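Possible HxlR family transcriptional factor (PDB 3DF8) probably binds DNA as a dimeric, HxlR-type winged helix-turn-helix regulator of transcription. Local coordinates at residues K27-M30 against L31-V35; Q43-N46 against D47-S51; K88-N91 against V92-L96; L100-I103 against S104-D107. One frame throughout, in Å; residues are numbered along the deposited sequence. Where two conformers were deposited one is given.

Interaction 1 (K27-M30 against L31-V35). With ACT (acetate ion), chain C.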
loop_
_atom_site.group_PDB
_atom_site.type_symbol
_atom_site.label_atom_id
_atom_site.label_comp_id
_atom_site.label_asym_id
_atom_site.label_seq_id
_atom_site.Cartn_x
_atom_site.Cartn_y
_atom_site.Cartn_z
ATOM N N LYS A 27 -2.534 -8.993 2.007
ATOM C CA LYS A 27 -3.700 -8.684 2.813
ATOM C C LYS A 27 -3.286 -8.492 4.277
ATOM O O LYS A 27 -2.560 -9.328 4.825
ATOM C CB LYS A 27 -4.766 -9.784 2.689
ATOM C CG LYS A 27 -6.093 -9.323 3.223
ATOM C CD LYS A 27 -7.228 -10.326 2.942
ATOM C CE LYS A 27 -8.531 -9.771 3.500
ATOM N NZ LYS A 27 -8.636 -8.294 3.198
ATOM N N TYR A 28 -3.747 -7.388 4.885
ATOM C CA TYR A 28 -3.525 -7.066 6.307
ATOM C C TYR A 28 -2.204 -6.402 6.679
ATOM O O TYR A 28 -2.079 -5.883 7.775
ATOM C CB TYR A 28 -3.761 -8.283 7.213
ATOM C CG TYR A 28 -5.161 -8.867 7.113
ATOM C CD1 TYR A 28 -5.359 -10.139 6.575
ATOM C CD2 TYR A 28 -6.280 -8.161 7.590
ATOM C CE1 TYR A 28 -6.626 -10.676 6.496
ATOM C CE2 TYR A 28 -7.544 -8.704 7.510
ATOM C CZ TYR A 28 -7.709 -9.959 6.966
ATOM O OH TYR A 28 -8.961 -10.524 6.895
ATOM N N THR A 29 -1.209 -6.437 5.800
ATOM C CA THR A 29 0.143 -6.000 6.239
ATOM C C THR A 29 0.135 -4.545 6.644
ATOM O O THR A 29 0.685 -4.185 7.690
ATOM C CB THR A 29 1.224 -6.284 5.181
ATOM O OG1 THR A 29 1.224 -7.688 4.864
ATOM C CG2 THR A 29 2.647 -5.878 5.713
HETATM N N MSE A 30 -0.516 -3.710 5.834
HETATM C CA MSE A 30 -0.559 -2.268 6.144
HETATM C C MSE A 30 -1.358 -2.042 7.422
HETATM O O MSE A 30 -1.007 -1.190 8.263
HETATM C CB MSE A 30 -1.110 -1.456 4.970
HETATM C CG MSE A 30 -0.150 -1.420 3.799
HETATM SE SE MSE A 30 -0.841 -0.360 2.299
HETATM C CE MSE A 30 -1.600 -1.875 1.293
ATOM N N LEU A 31 -2.414 -2.821 7.598
ATOM C CA LEU A 31 -3.214 -2.709 8.831
ATOM C C LEU A 31 -2.408 -3.164 10.056
ATOM O O LEU A 31 -2.560 -2.558 11.128
ATOM C CB LEU A 31 -4.485 -3.502 8.718
ATOM C CG LEU A 31 -5.531 -2.927 7.746
ATOM C CD1 LEU A 31 -6.686 -3.949 7.614
ATOM C CD2 LEU A 31 -5.957 -1.516 8.149
ATOM N N ILE A 32 -1.603 -4.224 9.923
ATOM C CA ILE A 32 -0.751 -4.681 11.059
ATOM C C ILE A 32 0.238 -3.552 11.440
ATOM O O ILE A 32 0.375 -3.193 12.627
ATOM C CB ILE A 32 -0.021 -5.975 10.723
ATOM C CG1 ILE A 32 -1.050 -7.135 10.626
ATOM C CG2 ILE A 32 1.049 -6.255 11.790
ATOM C CD1 ILE A 32 -0.562 -8.442 9.880
ATOM N N ILE A 33 0.950 -3.019 10.452
ATOM C CA ILE A 33 1.849 -1.873 10.704
ATOM C C ILE A 33 1.123 -0.720 11.374
ATOM O O ILE A 33 1.630 -0.131 12.310
ATOM C CB ILE A 33 2.570 -1.411 9.406
ATOM C CG1 ILE A 33 3.475 -2.565 8.909
ATOM C CG2 ILE A 33 3.290 -0.036 9.579
ATOM C CD1 ILE A 33 4.053 -2.371 7.479
ATOM N N SER A 34 -0.074 -0.405 10.880
ATOM C CA SER A 34 -0.852 0.703 11.454
ATOM C C SER A 34 -1.245 0.449 12.920
ATOM O O SER A 34 -1.081 1.334 13.806
ATOM C CB SER A 34 -2.091 0.903 10.598
ATOM O OG SER A 34 -1.722 1.165 9.242
ATOM N N VAL A 35 -1.760 -0.734 13.213
ATOM C CA VAL A 35 -2.238 -0.962 14.587
ATOM C C VAL A 35 -1.057 -1.059 15.560
ATOM O O VAL A 35 -1.192 -0.705 16.715
ATOM C CB VAL A 35 -3.246 -2.148 14.736
ATOM C CG1 VAL A 35 -4.528 -1.870 13.947
ATOM C CG2 VAL A 35 -2.613 -3.509 14.350
HETATM C C ACT C . -7.010 -5.821 3.287
HETATM O O ACT C . -7.561 -6.064 4.390
HETATM O OXT ACT C . -7.714 -6.034 2.266
HETATM C CH3 ACT C . -5.594 -5.331 3.189
#
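Y28, at the N-cap position of helix 29-36, turns its carbonyl to I32: I32 N lies 2.8 Å from Y28 O. One residue on, I33 N meets T29 O at 3.0 Å, with an almost straight N-H...O angle of 178°. M30 O, the carbonyl oxygen of a selenomethionine, takes two donors. S34 N reaches it at 2.9 Å, and S34 OG comes in at 2.6 Å from M30 O over the other face of the carbonyl, 36° out of its plane. The hydroxyl can do so because S34 OG stands beside its own backbone N (chi1 -58°), folded back along the helix, so a buried hydroxyl is satisfied one turn earlier in the helix. T29 OG1 bonds instead to L23 O and K26 O, ahead of the helix.

Apolar contacts are lighter. Y28 CD2 lies 4.2 Å from L31 CD1, which meets the ring obliquely, while Y28 CB lies 4.2 Å from I32 CD1. The T29 and I33 side chains pass each other at a slant, CG2 nearest to CD1.

The charged contact is with an acetate, probably from the crystallisation liquor. K27 stays extended until its last torsion, where a bend brings NZ to within 2.7 Å of acetate O, a hydrogen bond; its CG sits over one face of the Y28 ring, toward the rim.

I32 packs on L60 of helix 57-69 and M30 on L96 of helix 87-108. This is nearly the whole of helix 29-36, whose place before helices 45-50 and 57-69 is consistent with the first helix of the three-helix core of a winged helix-turn-helix domain.

Interaction 2 (Q43-N46 against D47-S51)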
loop_
_atom_site.group_PDB
_atom_site.type_symbol
_atom_site.label_atom_id
_atom_site.label_comp_id
_atom_site.label_asym_id
_atom_site.label_seq_id
_atom_site.Cartn_x
_atom_site.Cartn_y
_atom_site.Cartn_z
ATOM N N GLN A 43 1.999 -4.288 22.427
ATOM C CA GLN A 43 0.790 -5.127 22.319
ATOM C C GLN A 43 1.149 -6.588 22.228
ATOM O O GLN A 43 2.135 -6.928 21.587
ATOM C CB GLN A 43 0.036 -4.728 21.058
ATOM C CG GLN A 43 -0.136 -3.205 21.002
ATOM C CD GLN A 43 -0.751 -2.710 19.693
ATOM O OE1 GLN A 43 -1.540 -3.411 19.056
ATOM N NE2 GLN A 43 -0.410 -1.496 19.309
ATOM N N ASN A 44 0.317 -7.443 22.824
ATOM C CA ASN A 44 0.472 -8.885 22.660
ATOM C C ASN A 44 -0.284 -9.321 21.421
ATOM O O ASN A 44 -0.924 -8.482 20.754
ATOM C CB ASN A 44 0.048 -9.638 23.928
ATOM C CG ASN A 44 -1.430 -9.449 24.291
ATOM O OD1 ASN A 44 -2.300 -9.265 23.437
ATOM N ND2 ASN A 44 -1.709 -9.481 25.582
ATOM N N PHE A 45 -0.214 -10.615 21.102
ATOM C CA PHE A 45 -0.745 -11.119 19.842
ATOM C C PHE A 45 -2.248 -10.978 19.782
ATOM O O PHE A 45 -2.792 -10.568 18.736
ATOM C CB PHE A 45 -0.331 -12.552 19.700
ATOM C CG PHE A 45 -0.640 -13.157 18.381
ATOM C CD1 PHE A 45 0.314 -13.174 17.363
ATOM C CD2 PHE A 45 -1.870 -13.814 18.184
ATOM C CE1 PHE A 45 0.037 -13.800 16.132
ATOM C CE2 PHE A 45 -2.155 -14.462 16.972
ATOM C CZ PHE A 45 -1.198 -14.439 15.946
ATOM N N ASN A 46 -2.905 -11.247 20.906
ATOM C CA ASN A 46 -4.369 -11.089 20.969
ATOM C C ASN A 46 -4.814 -9.654 20.778
ATOM O O ASN A 46 -5.826 -9.407 20.126
ATOM C CB ASN A 46 -4.975 -11.617 22.274
ATOM C CG ASN A 46 -6.486 -11.542 22.267
ATOM O OD1 ASN A 46 -7.142 -12.278 21.535
ATOM N ND2 ASN A 46 -7.055 -10.660 23.089
ATOM N N ASP A 47 -4.058 -8.709 21.346
ATOM C CA ASP A 47 -4.354 -7.255 21.227
ATOM C C ASP A 47 -4.391 -6.857 19.737
ATOM O O ASP A 47 -5.283 -6.131 19.272
ATOM C CB ASP A 47 -3.248 -6.378 21.853
ATOM C CG ASP A 47 -3.217 -6.396 23.380
ATOM O OD1 ASP A 47 -4.300 -6.586 24.024
ATOM O OD2 ASP A 47 -2.081 -6.166 23.929
ATOM N N ILE A 48 -3.364 -7.308 19.026
ATOM C CA ILE A 48 -3.192 -7.016 17.599
ATOM C C ILE A 48 -4.323 -7.650 16.798
ATOM O O ILE A 48 -5.000 -6.976 16.020
ATOM C CB ILE A 48 -1.838 -7.511 17.068
ATOM C CG1 ILE A 48 -0.695 -6.796 17.784
ATOM C CG2 ILE A 48 -1.707 -7.234 15.587
ATOM C CD1 ILE A 48 0.671 -7.592 17.682
ATOM N N ARG A 49 -4.541 -8.950 17.006
ATOM C CA ARG A 49 -5.578 -9.687 16.281
ATOM C C ARG A 49 -6.973 -9.079 16.496
ATOM O O ARG A 49 -7.734 -8.900 15.537
ATOM C CB ARG A 49 -5.533 -11.172 16.698
ATOM C CG ARG A 49 -6.597 -12.082 16.049
ATOM C CD ARG A 49 -6.532 -13.539 16.591
ATOM N NE ARG A 49 -6.773 -13.572 18.035
ATOM C CZ ARG A 49 -6.209 -14.418 18.902
ATOM N NH1 ARG A 49 -6.519 -14.326 20.185
ATOM N NH2 ARG A 49 -5.336 -15.350 18.511
ATOM N N SER A 50 -7.280 -8.702 17.746
ATOM C CA SER A 50 -8.568 -8.107 18.099
ATOM C C SER A 50 -8.800 -6.761 17.446
ATOM O O SER A 50 -9.946 -6.344 17.259
ATOM C CB SER A 50 -8.643 -7.917 19.604
ATOM O OG SER A 50 -8.739 -9.171 20.242
ATOM N N SER A 51 -7.702 -6.083 17.111
ATOM C CA SER A 51 -7.738 -4.750 16.524
ATOM C C SER A 51 -7.929 -4.772 15.005
ATOM O O SER A 51 -8.138 -3.732 14.392
ATOM C CB SER A 51 -6.447 -4.005 16.852
ATOM O OG SER A 51 -6.298 -3.843 18.246
#
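N44 and D47 cross at about a right angle, yet their amide and carboxylate planes are only 19° apart. Two reciprocal bonds account for this pose. D47 N, 2.8 Å from N44 OD1, lies almost on the extension of the CG=OD1 bond, though its N-H is bent off that line; N44 N gives its hydrogen to D47 OD2 at 2.9 Å, on the anti side but 35° out of the carboxylate plane. N44 CG sits between its backbone N and carbonyl carbon (chi1 62°), which swings OD1 over the first turn. With an alanine here, D47 N would probably lose its side-chain acceptor, leaving only the N44 N to D47 OD2 half of the capping box.

Q43 lies across I48, its OE1 3.7 Å from I48 CG1, while NE2 bonds to V35 O of the preceding helix. R49 NH2 comes to the edge of the F45 ring, near its plane, 3.6 Å from F45 CE2, and also bonds to S57 OG. A bond from R49 NH1 to N46 OD1 is doubtful, since it is very short and N46 has two conformers.

Reciprocal bonds between N-cap and third helical residue define a capping box, here opening helix 45-50, by topology the first helix of the helix-turn-helix.

Interaction 3 (K88-N91 against V92-L96)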
loop_
_atom_site.group_PDB
_atom_site.type_symbol
_atom_site.label_atom_id
_atom_site.label_comp_id
_atom_site.label_asym_id
_atom_site.label_seq_id
_atom_site.Cartn_x
_atom_site.Cartn_y
_atom_site.Cartn_z
ATOM N N LYS A 88 12.593 1.500 11.515
ATOM C CA LYS A 88 12.149 1.366 10.094
ATOM C C LYS A 88 10.635 1.165 9.960
ATOM O O LYS A 88 10.010 1.788 9.084
ATOM C CB LYS A 88 12.893 0.258 9.355
ATOM C CG LYS A 88 14.397 0.549 9.128
ATOM C CD LYS A 88 15.051 -0.669 8.554
ATOM C CE LYS A 88 16.521 -0.390 8.231
ATOM N NZ LYS A 88 17.233 -1.665 7.856
ATOM N N GLY A 89 10.048 0.326 10.814
ATOM C CA GLY A 89 8.593 0.070 10.752
ATOM C C GLY A 89 7.819 1.353 11.037
ATOM O O GLY A 89 6.784 1.634 10.382
HETATM N N MSE A 90 8.317 2.135 11.990
HETATM C CA MSE A 90 7.656 3.416 12.315
HETATM C C MSE A 90 7.767 4.427 11.144
HETATM O O MSE A 90 6.808 5.155 10.830
HETATM C CB MSE A 90 8.212 4.037 13.605
HETATM C CG MSE A 90 7.431 5.310 14.016
HETATM SE SE MSE A 90 5.502 4.984 14.395
HETATM C CE MSE A 90 5.739 3.825 15.915
ATOM N N ASN A 91 8.900 4.424 10.458
ATOM C CA ASN A 91 9.024 5.206 9.224
ATOM C C ASN A 91 8.019 4.788 8.152
ATOM O O ASN A 91 7.391 5.627 7.499
ATOM C CB ASN A 91 10.443 5.099 8.670
ATOM C CG ASN A 91 11.460 5.793 9.546
ATOM O OD1 ASN A 91 11.131 6.729 10.286
ATOM N ND2 ASN A 91 12.694 5.343 9.479
ATOM N N VAL A 92 7.885 3.492 7.927
ATOM C CA VAL A 92 6.815 3.028 7.039
ATOM C C VAL A 92 5.429 3.531 7.506
ATOM O O VAL A 92 4.642 3.993 6.699
ATOM C CB VAL A 92 6.827 1.478 6.949
ATOM C CG1 VAL A 92 5.582 0.922 6.144
ATOM C CG2 VAL A 92 8.179 0.982 6.308
ATOM N N ARG A 93 5.160 3.442 8.805
ATOM C CA ARG A 93 3.819 3.759 9.295
ATOM C C ARG A 93 3.589 5.214 9.020
ATOM O O ARG A 93 2.504 5.621 8.595
ATOM C CB ARG A 93 3.691 3.492 10.777
ATOM C CG ARG A 93 2.232 3.656 11.241
ATOM C CD ARG A 93 2.126 3.454 12.714
ATOM N NE ARG A 93 0.755 3.386 13.207
ATOM C CZ ARG A 93 -0.026 4.432 13.480
ATOM N NH1 ARG A 93 -1.281 4.232 13.908
ATOM N NH2 ARG A 93 0.439 5.674 13.341
ATOM N N ASN A 94 4.627 6.000 9.257
ATOM C CA ASN A 94 4.554 7.467 9.053
ATOM C C ASN A 94 4.127 7.809 7.610
ATOM O O ASN A 94 3.293 8.684 7.409
ATOM C CB ASN A 94 5.881 8.176 9.389
ATOM C CG ASN A 94 6.133 8.262 10.884
ATOM O OD1 ASN A 94 5.218 8.056 11.694
ATOM N ND2 ASN A 94 7.386 8.542 11.263
ATOM N N SER A 95 4.690 7.115 6.623
ATOM C CA SER A 95 4.297 7.346 5.226
ATOM C C SER A 95 2.972 6.707 4.860
ATOM O O SER A 95 2.320 7.129 3.913
ATOM C CB SER A 95 5.385 6.895 4.256
ATOM O OG SER A 95 6.636 7.392 4.657
ATOM N N LEU A 96 2.554 5.697 5.618
ATOM C CA LEU A 96 1.325 5.007 5.352
ATOM C C LEU A 96 0.093 5.785 5.757
ATOM O O LEU A 96 -0.919 5.706 5.058
ATOM C CB LEU A 96 1.338 3.673 6.109
ATOM C CG LEU A 96 0.570 2.443 5.723
ATOM C CD1 LEU A 96 0.673 2.179 4.187
ATOM C CD2 LEU A 96 1.117 1.237 6.562
HETATM O O HOH W 1 8.794 7.866 6.367
HETATM O O HOH W 2 9.057 9.013 9.195
#
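N94 N donates to M90 O at 2.8 Å, the shortest direct hydrogen bond between the two halves of this stretch of helix 87-108. R93 N follows with a bond to G89 O at 2.9 Å, and V92 N with one to K88 O at 3.0 Å, the straightest of the set (N-H...O 169°).

Side-chain polar groups of N91 and N94 meet through a water. It accepts from N94 ND2 at 2.7 Å and donates to N91 OD1 at a longer 3.3 Å, joining two amides one turn apart whose own atoms do not bond. A second water donates to N91 O; its link to S95 OG is less certain, because S95 has two conformers. The other end of the N91 amide, ND2, bonds to Y102 OH of the second subunit.

Packing is led by M90, a selenomethionine. With CG anti to the backbone N (chi1 -175°) and a bend at chi2 (61°), SE is carried forward to 4.1 Å from R93 CD; the further bend at chi3 turns only the terminal methyl. The two side chains run side by side and point the same way, R93 stretched from CG to NE. N94 slants across M90, and its CG rests 3.2 Å from M90 O. Beyond this, R93 NE bonds to S34 O and NH1 to R6 O of the second subunit, so one guanidinium spans the two chains, with an acetate about 3 Å from its side chain. V92 packs on I33 and on L106 of the second subunit. Such a C-terminal helix following the wing, with one flank on the domain core and another on a partner subunit, fits the dimeric HxlR fold.

Interaction 4 (L100-I103 against S104-D107)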
loop_
_atom_site.group_PDB
_atom_site.type_symbol
_atom_site.label_atom_id
_atom_site.label_comp_id
_atom_site.label_asym_id
_atom_site.label_seq_id
_atom_site.Cartn_x
_atom_site.Cartn_y
_atom_site.Cartn_z
ATOM N N LEU A 100 -3.757 5.841 4.095
ATOM C CA LEU A 100 -4.923 5.254 4.744
ATOM C C LEU A 100 -6.031 6.273 5.064
ATOM O O LEU A 100 -7.221 5.960 4.902
ATOM C CB LEU A 100 -4.530 4.392 5.955
ATOM C CG LEU A 100 -3.652 3.176 5.581
ATOM C CD1 LEU A 100 -3.366 2.350 6.836
ATOM C CD2 LEU A 100 -4.219 2.276 4.465
ATOM N N GLN A 101 -5.649 7.479 5.509
ATOM C CA GLN A 101 -6.589 8.540 5.723
ATOM C C GLN A 101 -7.395 8.754 4.435
ATOM O O GLN A 101 -8.630 8.778 4.473
ATOM C CB GLN A 101 -5.853 9.811 6.145
ATOM C CG GLN A 101 -6.754 11.010 6.419
ATOM C CD GLN A 101 -5.950 12.192 6.908
ATOM O OE1 GLN A 101 -5.058 12.687 6.201
ATOM N NE2 GLN A 101 -6.242 12.651 8.124
ATOM N N TYR A 102 -6.695 8.868 3.302
ATOM C CA TYR A 102 -7.416 9.205 2.075
ATOM C C TYR A 102 -8.287 8.031 1.648
ATOM O O TYR A 102 -9.405 8.233 1.201
ATOM C CB TYR A 102 -6.519 9.624 0.928
ATOM C CG TYR A 102 -7.353 10.128 -0.233
ATOM C CD1 TYR A 102 -8.234 11.193 -0.063
ATOM C CD2 TYR A 102 -7.264 9.551 -1.499
ATOM C CE1 TYR A 102 -9.021 11.680 -1.117
ATOM C CE2 TYR A 102 -8.058 10.028 -2.564
ATOM C CZ TYR A 102 -8.912 11.086 -2.376
ATOM O OH TYR A 102 -9.693 11.593 -3.406
ATOM N N ILE A 103 -7.782 6.815 1.796
ATOM C CA ILE A 103 -8.583 5.619 1.564
ATOM C C ILE A 103 -9.899 5.652 2.353
ATOM O O ILE A 103 -10.957 5.294 1.812
ATOM C CB ILE A 103 -7.784 4.345 1.867
ATOM C CG1 ILE A 103 -6.760 4.130 0.750
ATOM C CG2 ILE A 103 -8.687 3.124 1.932
ATOM C CD1 ILE A 103 -5.815 2.976 1.031
ATOM N N SER A 104 -9.838 6.073 3.612
ATOM C CA SER A 104 -11.046 6.115 4.417
ATOM C C SER A 104 -12.029 7.108 3.815
ATOM O O SER A 104 -13.241 6.858 3.824
ATOM C CB SER A 104 -10.746 6.407 5.894
ATOM O OG SER A 104 -10.140 7.666 6.061
ATOM N N VAL A 105 -11.519 8.226 3.283
ATOM C CA VAL A 105 -12.366 9.227 2.606
ATOM C C VAL A 105 -13.017 8.595 1.369
ATOM O O VAL A 105 -14.230 8.711 1.170
ATOM C CB VAL A 105 -11.562 10.494 2.212
ATOM C CG1 VAL A 105 -12.372 11.426 1.256
ATOM C CG2 VAL A 105 -11.086 11.254 3.464
ATOM N N LEU A 106 -12.220 7.945 0.536
ATOM C CA LEU A 106 -12.772 7.216 -0.627
ATOM C C LEU A 106 -13.846 6.192 -0.263
ATOM O O LEU A 106 -14.862 6.087 -0.961
ATOM C CB LEU A 106 -11.664 6.540 -1.413
ATOM C CG LEU A 106 -10.649 7.429 -2.120
ATOM C CD1 LEU A 106 -9.542 6.524 -2.653
ATOM C CD2 LEU A 106 -11.245 8.206 -3.260
ATOM N N ASP A 107 -13.643 5.466 0.834
ATOM C CA ASP A 107 -14.584 4.429 1.269
ATOM C C ASP A 107 -15.955 4.989 1.626
ATOM O O ASP A 107 -16.952 4.276 1.566
ATOM C CB ASP A 107 -14.009 3.660 2.459
ATOM C CG ASP A 107 -12.858 2.743 2.060
ATOM O OD1 ASP A 107 -12.736 2.428 0.843
ATOM O OD2 ASP A 107 -12.107 2.317 2.965
#
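L106 N bonds to Y102 O at 2.9 Å with an N-H...O angle of 169°, pointing nearly down the carbonyl. This lies in the last turns of helix 87-108, the long C-terminal helix that meets the second subunit of the dimer. D107 N to I103 O and S104 N to L100 O, each 2.9 Å, repeat the i to i+4 pattern. Q101 O accepts from V105 N at 3.2 Å; the additional bond modelled from S104 OG to Q101 O is doubtful, being very short and resting on one of two conformers.

The side-chain contact is carried by Y102. Its CG is anti to the backbone N (chi1 -173°), which lays the ring beside the next turn. L106 CG stands over one face, 4.1 Å from the centroid of the Y102 ring and 28° off its normal, a CH-pi contact. L106 CD2 continues along the same side chain to 3.7 Å from Y102 OH. V105 meets the ring obliquely, its CB 4.1 Å from Y102 CD1. The hydroxyl goes on to N91 ND2 of the second subunit: L106 packs on one face of the ring and a bond holds its hydroxyl. A serine in place of Y102 would probably leave L106 without its aromatic cover and N91 of the second subunit without its hydroxyl partner.

I103 and D107 lie side by side. The D107 carboxylate serves the neighbouring chain, OD2 bonding to S19 OG and OD1 to V20 N of the second subunit, and that same OD2 rests 3.7 Å from I103 CG2.

Overall arrangement
Interaction 1 is the hub. S34 O receives R93 NE of interaction 3 at 2.8 Å, and M30 SE packs 3.5 Å from L96 CD1. V35 O receives Q43 NE2 of interaction 2 at 2.8 Å, tying helix 29-36 to the next helix in the chain. Interaction 4 touches it through L100 CD1, in an unusually tight contact, 3.1 Å from S34 OG. Interactions 3 and 4 share helix 87-108, their centres 18 Å apart, and both meet the second subunit, as interaction 1 does. Interaction 2 stands off from them, with nearest atoms about 8 Å from interaction 3 and about 11 Å from interaction 4. The acetates at K27 and at R93 are different ions.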